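Local atomic coordinates of enolase-phosphatase E1 (Saccharomyces cerevisiae, PDB entry 2G80), a protein that probably converts 2,3-diketo-5-methylthiopentyl-1-phosphate into an acireductone by enolization followed by magnesium-dependent dephosphorylation, in the methionine salvage pathway. Residues Tyr31-Ile45 with Ile200-Asp212. Sequence-based numbering, arbitrary orientation.
With MG (magnesium ion), chain E.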
loop_
_atom_site.group_PDB
_atom_site.type_symbol
_atom_site.label_atom_id
_atom_site.label_comp_id
_atom_site.label_asym_id
_atom_site.label_seq_id
_atom_site.Cartn_x
_atom_site.Cartn_y
_atom_site.Cartn_z
ATOM N N TYR A 31 -10.503 10.338 -18.680
ATOM C CA TYR A 31 -11.132 9.274 -17.865
ATOM C C TYR A 31 -12.016 9.813 -16.742
ATOM O O TYR A 31 -11.719 10.852 -16.152
ATOM C CB TYR A 31 -10.022 8.371 -17.292
ATOM C CG TYR A 31 -9.168 7.734 -18.374
ATOM C CD1 TYR A 31 -9.633 6.624 -19.085
ATOM C CD2 TYR A 31 -7.923 8.278 -18.735
ATOM C CE1 TYR A 31 -8.869 6.039 -20.117
ATOM C CE2 TYR A 31 -7.141 7.700 -19.770
ATOM C CZ TYR A 31 -7.627 6.583 -20.457
ATOM O OH TYR A 31 -6.891 6.001 -21.478
ATOM N N SER A 32 -13.118 9.124 -16.444
ATOM C CA SER A 32 -13.932 9.523 -15.287
ATOM C C SER A 32 -13.223 9.100 -13.984
ATOM O O SER A 32 -13.326 9.793 -12.983
ATOM C CB SER A 32 -15.359 8.948 -15.320
ATOM O OG SER A 32 -15.433 7.572 -14.967
ATOM N N THR A 33 -12.478 7.986 -14.038
ATOM C CA THR A 33 -11.936 7.337 -12.859
ATOM C C THR A 33 -10.521 6.812 -13.050
ATOM O O THR A 33 -10.139 6.403 -14.139
ATOM C CB THR A 33 -12.870 6.185 -12.490
ATOM O OG1 THR A 33 -14.200 6.696 -12.386
ATOM C CG2 THR A 33 -12.487 5.508 -11.164
ATOM N N TYR A 34 -9.770 6.854 -11.955
ATOM C CA TYR A 34 -8.411 6.402 -11.861
ATOM C C TYR A 34 -8.255 5.413 -10.708
ATOM O O TYR A 34 -8.753 5.650 -9.596
ATOM C CB TYR A 34 -7.477 7.589 -11.652
ATOM C CG TYR A 34 -7.482 8.536 -12.839
ATOM C CD1 TYR A 34 -8.381 9.611 -12.894
ATOM C CD2 TYR A 34 -6.631 8.312 -13.945
ATOM C CE1 TYR A 34 -8.429 10.476 -14.022
ATOM C CE2 TYR A 34 -6.640 9.178 -15.059
ATOM C CZ TYR A 34 -7.530 10.260 -15.090
ATOM O OH TYR A 34 -7.516 11.101 -16.171
ATOM N N LEU A 35 -7.569 4.314 -11.008
ATOM C CA LEU A 35 -7.275 3.250 -10.085
ATOM C C LEU A 35 -5.755 3.225 -9.974
ATOM O O LEU A 35 -5.037 3.129 -10.981
ATOM C CB LEU A 35 -7.803 1.921 -10.623
ATOM C CG LEU A 35 -7.642 0.697 -9.727
ATOM C CD1 LEU A 35 -8.500 0.863 -8.445
ATOM C CD2 LEU A 35 -8.049 -0.561 -10.491
ATOM N N LEU A 36 -5.254 3.298 -8.756
ATOM C CA LEU A 36 -3.804 3.386 -8.551
ATOM C C LEU A 36 -3.259 2.281 -7.692
ATOM O O LEU A 36 -3.793 1.997 -6.627
ATOM C CB LEU A 36 -3.444 4.713 -7.887
ATOM C CG LEU A 36 -3.906 6.010 -8.558
ATOM C CD1 LEU A 36 -3.478 7.203 -7.674
ATOM C CD2 LEU A 36 -3.332 6.153 -9.920
ATOM N N ASP A 37 -2.199 1.651 -8.187
ATOM C CA ASP A 37 -1.351 0.783 -7.393
ATOM C C ASP A 37 -0.558 1.722 -6.435
ATOM O O ASP A 37 -0.433 2.935 -6.729
ATOM C CB ASP A 37 -0.383 0.042 -8.304
ATOM C CG ASP A 37 0.631 -0.790 -7.535
ATOM O OD1 ASP A 37 0.234 -1.459 -6.542
ATOM O OD2 ASP A 37 1.813 -0.743 -7.922
ATOM N N ILE A 38 -0.053 1.186 -5.309
ATOM C CA ILE A 38 0.769 1.973 -4.368
ATOM C C ILE A 38 2.267 1.879 -4.653
ATOM O O ILE A 38 2.875 2.848 -5.109
ATOM C CB ILE A 38 0.503 1.633 -2.858
ATOM C CG1 ILE A 38 -0.949 1.996 -2.511
ATOM C CG2 ILE A 38 1.483 2.454 -1.920
ATOM C CD1 ILE A 38 -1.420 1.627 -1.140
ATOM N N GLU A 39 2.829 0.696 -4.395
ATOM C CA GLU A 39 4.285 0.480 -4.358
ATOM C C GLU A 39 4.887 0.499 -5.737
ATOM O O GLU A 39 4.465 -0.248 -6.578
ATOM C CB GLU A 39 4.630 -0.823 -3.605
ATOM C CG GLU A 39 3.992 -0.950 -2.174
ATOM C CD GLU A 39 2.578 -1.643 -2.094
ATOM O OE1 GLU A 39 1.759 -1.618 -3.070
ATOM O OE2 GLU A 39 2.295 -2.218 -1.010
ATOM N N GLY A 40 5.871 1.359 -5.980
ATOM C CA GLY A 40 6.457 1.526 -7.333
ATOM C C GLY A 40 5.605 2.379 -8.274
ATOM O O GLY A 40 5.979 2.614 -9.429
ATOM N N THR A 41 4.461 2.878 -7.780
ATOM C CA THR A 41 3.531 3.679 -8.573
ATOM C C THR A 41 3.358 5.083 -7.954
ATOM O O THR A 41 3.645 6.051 -8.609
ATOM C CB THR A 41 2.211 2.910 -8.724
ATOM O OG1 THR A 41 2.496 1.660 -9.354
ATOM C CG2 THR A 41 1.222 3.678 -9.583
ATOM N N VAL A 42 2.844 5.177 -6.736
ATOM C CA VAL A 42 2.720 6.462 -6.016
ATOM C C VAL A 42 3.766 6.612 -4.875
ATOM O O VAL A 42 4.027 7.739 -4.439
ATOM C CB VAL A 42 1.238 6.753 -5.510
ATOM C CG1 VAL A 42 0.222 6.603 -6.649
ATOM C CG2 VAL A 42 0.847 5.931 -4.355
ATOM N N CYS A 43 4.348 5.486 -4.429
ATOM C CA CYS A 43 5.345 5.458 -3.345
ATOM C C CYS A 43 6.583 4.665 -3.818
ATOM O O CYS A 43 6.426 3.671 -4.568
ATOM C CB CYS A 43 4.720 4.788 -2.109
ATOM S SG CYS A 43 5.690 4.815 -0.568
ATOM N N PRO A 44 7.806 5.113 -3.417
ATOM C CA PRO A 44 9.000 4.335 -3.725
ATOM C C PRO A 44 8.889 2.915 -3.190
ATOM O O PRO A 44 8.458 2.688 -2.058
ATOM C CB PRO A 44 10.111 5.048 -2.949
ATOM C CG PRO A 44 9.641 6.403 -2.786
ATOM C CD PRO A 44 8.179 6.388 -2.793
ATOM N N ILE A 45 9.305 1.989 -4.018
ATOM C CA ILE A 45 9.297 0.578 -3.694
ATOM C C ILE A 45 10.242 0.306 -2.488
ATOM O O ILE A 45 10.011 -0.602 -1.718
ATOM C CB ILE A 45 9.602 -0.219 -5.022
ATOM C CG1 ILE A 45 8.998 -1.609 -5.027
ATOM C CG2 ILE A 45 11.081 -0.203 -5.347
ATOM C CD1 ILE A 45 8.895 -2.149 -6.458
ATOM N N ILE A 200 -16.918 0.336 -7.990
ATOM C CA ILE A 200 -16.678 1.694 -8.517
ATOM C C ILE A 200 -17.965 2.243 -9.202
ATOM O O ILE A 200 -18.314 3.402 -9.011
ATOM C CB ILE A 200 -15.396 1.716 -9.460
ATOM C CG1 ILE A 200 -14.129 1.789 -8.600
ATOM C CG2 ILE A 200 -15.361 2.886 -10.427
ATOM C CD1 ILE A 200 -12.822 1.829 -9.434
ATOM N N GLY A 201 -18.669 1.409 -9.966
ATOM C CA GLY A 201 -19.825 1.855 -10.729
ATOM C C GLY A 201 -19.283 2.778 -11.807
ATOM O O GLY A 201 -19.450 4.012 -11.745
ATOM N N ALA A 202 -18.510 2.196 -12.710
ATOM C CA ALA A 202 -17.951 2.930 -13.848
ATOM C C ALA A 202 -17.773 1.968 -14.997
ATOM O O ALA A 202 -17.505 0.785 -14.776
ATOM C CB ALA A 202 -16.631 3.584 -13.488
ATOM N N LYS A 203 -17.966 2.465 -16.216
ATOM C CA LYS A 203 -17.752 1.666 -17.423
ATOM C C LYS A 203 -16.248 1.452 -17.480
ATOM O O LYS A 203 -15.510 2.395 -17.222
ATOM C CB LYS A 203 -18.197 2.413 -18.696
ATOM C CG LYS A 203 -19.688 2.676 -18.798
ATOM N N ALA A 204 -15.813 0.221 -17.766
ATOM C CA ALA A 204 -14.376 -0.122 -17.876
ATOM C C ALA A 204 -13.566 0.860 -18.736
ATOM O O ALA A 204 -12.473 1.263 -18.348
ATOM C CB ALA A 204 -14.196 -1.507 -18.405
ATOM N N SER A 205 -14.140 1.265 -19.865
ATOM C CA SER A 205 -13.516 2.237 -20.796
ATOM C C SER A 205 -13.244 3.615 -20.163
ATOM O O SER A 205 -12.330 4.293 -20.591
ATOM C CB SER A 205 -14.376 2.395 -22.061
ATOM O OG SER A 205 -15.699 2.740 -21.690
ATOM N N GLU A 206 -14.009 3.984 -19.131
ATOM C CA GLU A 206 -13.819 5.230 -18.379
ATOM C C GLU A 206 -12.767 5.141 -17.247
ATOM O O GLU A 206 -12.541 6.149 -16.564
ATOM C CB GLU A 206 -15.142 5.680 -17.737
ATOM C CG GLU A 206 -16.288 6.024 -18.688
ATOM C CD GLU A 206 -17.639 6.215 -17.951
ATOM O OE1 GLU A 206 -17.766 5.865 -16.733
ATOM O OE2 GLU A 206 -18.594 6.697 -18.609
ATOM N N VAL A 207 -12.153 3.964 -17.023
ATOM C CA VAL A 207 -11.171 3.774 -15.938
ATOM C C VAL A 207 -9.746 3.665 -16.495
ATOM O O VAL A 207 -9.547 2.971 -17.475
ATOM C CB VAL A 207 -11.498 2.517 -15.063
ATOM C CG1 VAL A 207 -10.562 2.419 -13.835
ATOM C CG2 VAL A 207 -12.957 2.550 -14.589
ATOM N N LEU A 208 -8.790 4.403 -15.913
ATOM C CA LEU A 208 -7.348 4.191 -16.191
ATOM C C LEU A 208 -6.696 3.567 -14.931
ATOM O O LEU A 208 -6.781 4.139 -13.831
ATOM C CB LEU A 208 -6.604 5.479 -16.545
ATOM C CG LEU A 208 -5.097 5.370 -16.859
ATOM C CD1 LEU A 208 -4.848 4.488 -18.057
ATOM C CD2 LEU A 208 -4.463 6.760 -17.085
ATOM N N PHE A 209 -6.043 2.417 -15.105
ATOM C CA PHE A 209 -5.315 1.723 -14.031
ATOM C C PHE A 209 -3.793 1.908 -14.235
ATOM O O PHE A 209 -3.257 1.579 -15.303
ATOM C CB PHE A 209 -5.715 0.247 -14.001
ATOM C CG PHE A 209 -4.938 -0.601 -13.015
ATOM C CD1 PHE A 209 -4.734 -0.189 -11.694
ATOM C CD2 PHE A 209 -4.480 -1.867 -13.388
ATOM C CE1 PHE A 209 -4.056 -0.996 -10.786
ATOM C CE2 PHE A 209 -3.791 -2.682 -12.493
ATOM C CZ PHE A 209 -3.588 -2.266 -11.195
ATOM N N LEU A 210 -3.135 2.452 -13.210
ATOM C CA LEU A 210 -1.704 2.718 -13.204
ATOM C C LEU A 210 -1.009 1.791 -12.198
ATOM O O LEU A 210 -1.367 1.740 -11.008
ATOM C CB LEU A 210 -1.422 4.174 -12.874
ATOM C CG LEU A 210 -2.046 5.202 -13.835
ATOM C CD1 LEU A 210 -2.160 6.579 -13.159
ATOM C CD2 LEU A 210 -1.319 5.261 -15.169
ATOM N N SER A 211 -0.015 1.070 -12.696
ATOM C CA SER A 211 0.746 0.134 -11.902
ATOM C C SER A 211 2.110 -0.083 -12.541
ATOM O O SER A 211 2.258 0.166 -13.723
ATOM C CB SER A 211 -0.033 -1.188 -11.773
ATOM O OG SER A 211 0.739 -2.240 -11.185
ATOM N N ASP A 212 3.099 -0.453 -11.722
ATOM C CA ASP A 212 4.432 -0.825 -12.193
ATOM C C ASP A 212 4.526 -2.303 -12.603
ATOM O O ASP A 212 5.517 -2.682 -13.204
ATOM C CB ASP A 212 5.530 -0.517 -11.156
ATOM C CG ASP A 212 5.306 -1.198 -9.830
ATOM O OD1 ASP A 212 4.123 -1.296 -9.429
ATOM O OD2 ASP A 212 6.297 -1.611 -9.186
HETATM MG MG MG E . 3.538 -1.965 -7.474
HETATM O O HOH W 1 2.654 -2.588 -5.805
HETATM O O HOH W 2 5.174 -3.028 -7.232
HETATM O O HOH W 3 2.418 -3.443 -8.406
#
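L35 and F209 meet at the apolar centre of two parallel strands, 33-36 and 207-211. L35 holds CG trans to its own N (chi1 -177°), which sends CD2 across to F209 CD1 at 3.5 Å; helix 214-221 packs against F209, and helix 190-200 against L35. On the other face, L36 and L210 run side by side, while L208 packs against two tyrosines, its CB over the centre of the Y31 ring, 3.8 Å from the centroid, in a CH-pi contact, and its CD2 at the edge of Y34. Were Y31 an alanine, L208 would probably lose its cover on that side and a gap open beside the Y34 hydroxyl, which is bonded to D29. The backbones are joined by regular parallel bonding, from T33 N to E206 O at 3.1 Å through to D37 N, which meets L210 O at 2.9 Å almost head-on along its C=O. Past this bond the chemistry turns polar. D37 OD2, the carbonyl O of E39 and D212 OD1 bind magnesium, the last at 2.1 Å, and three waters complete six ligands. The D37 and D212 carboxylates are nearly coplanar (12°), their oxygens OD2 and OD1 only 2.8 Å apart. T41 OG1 donates to D37 OD2 at 2.9 Å on its anti side, 24° out of the carboxylate plane, helping to fix that group, while K187 forms a salt bridge with OD1. This is the HAD-superfamily principle at work: adjacent strand ends deliver acidic groups to one cation, whose charge, with that of K187, probably offsets the repulsion between them.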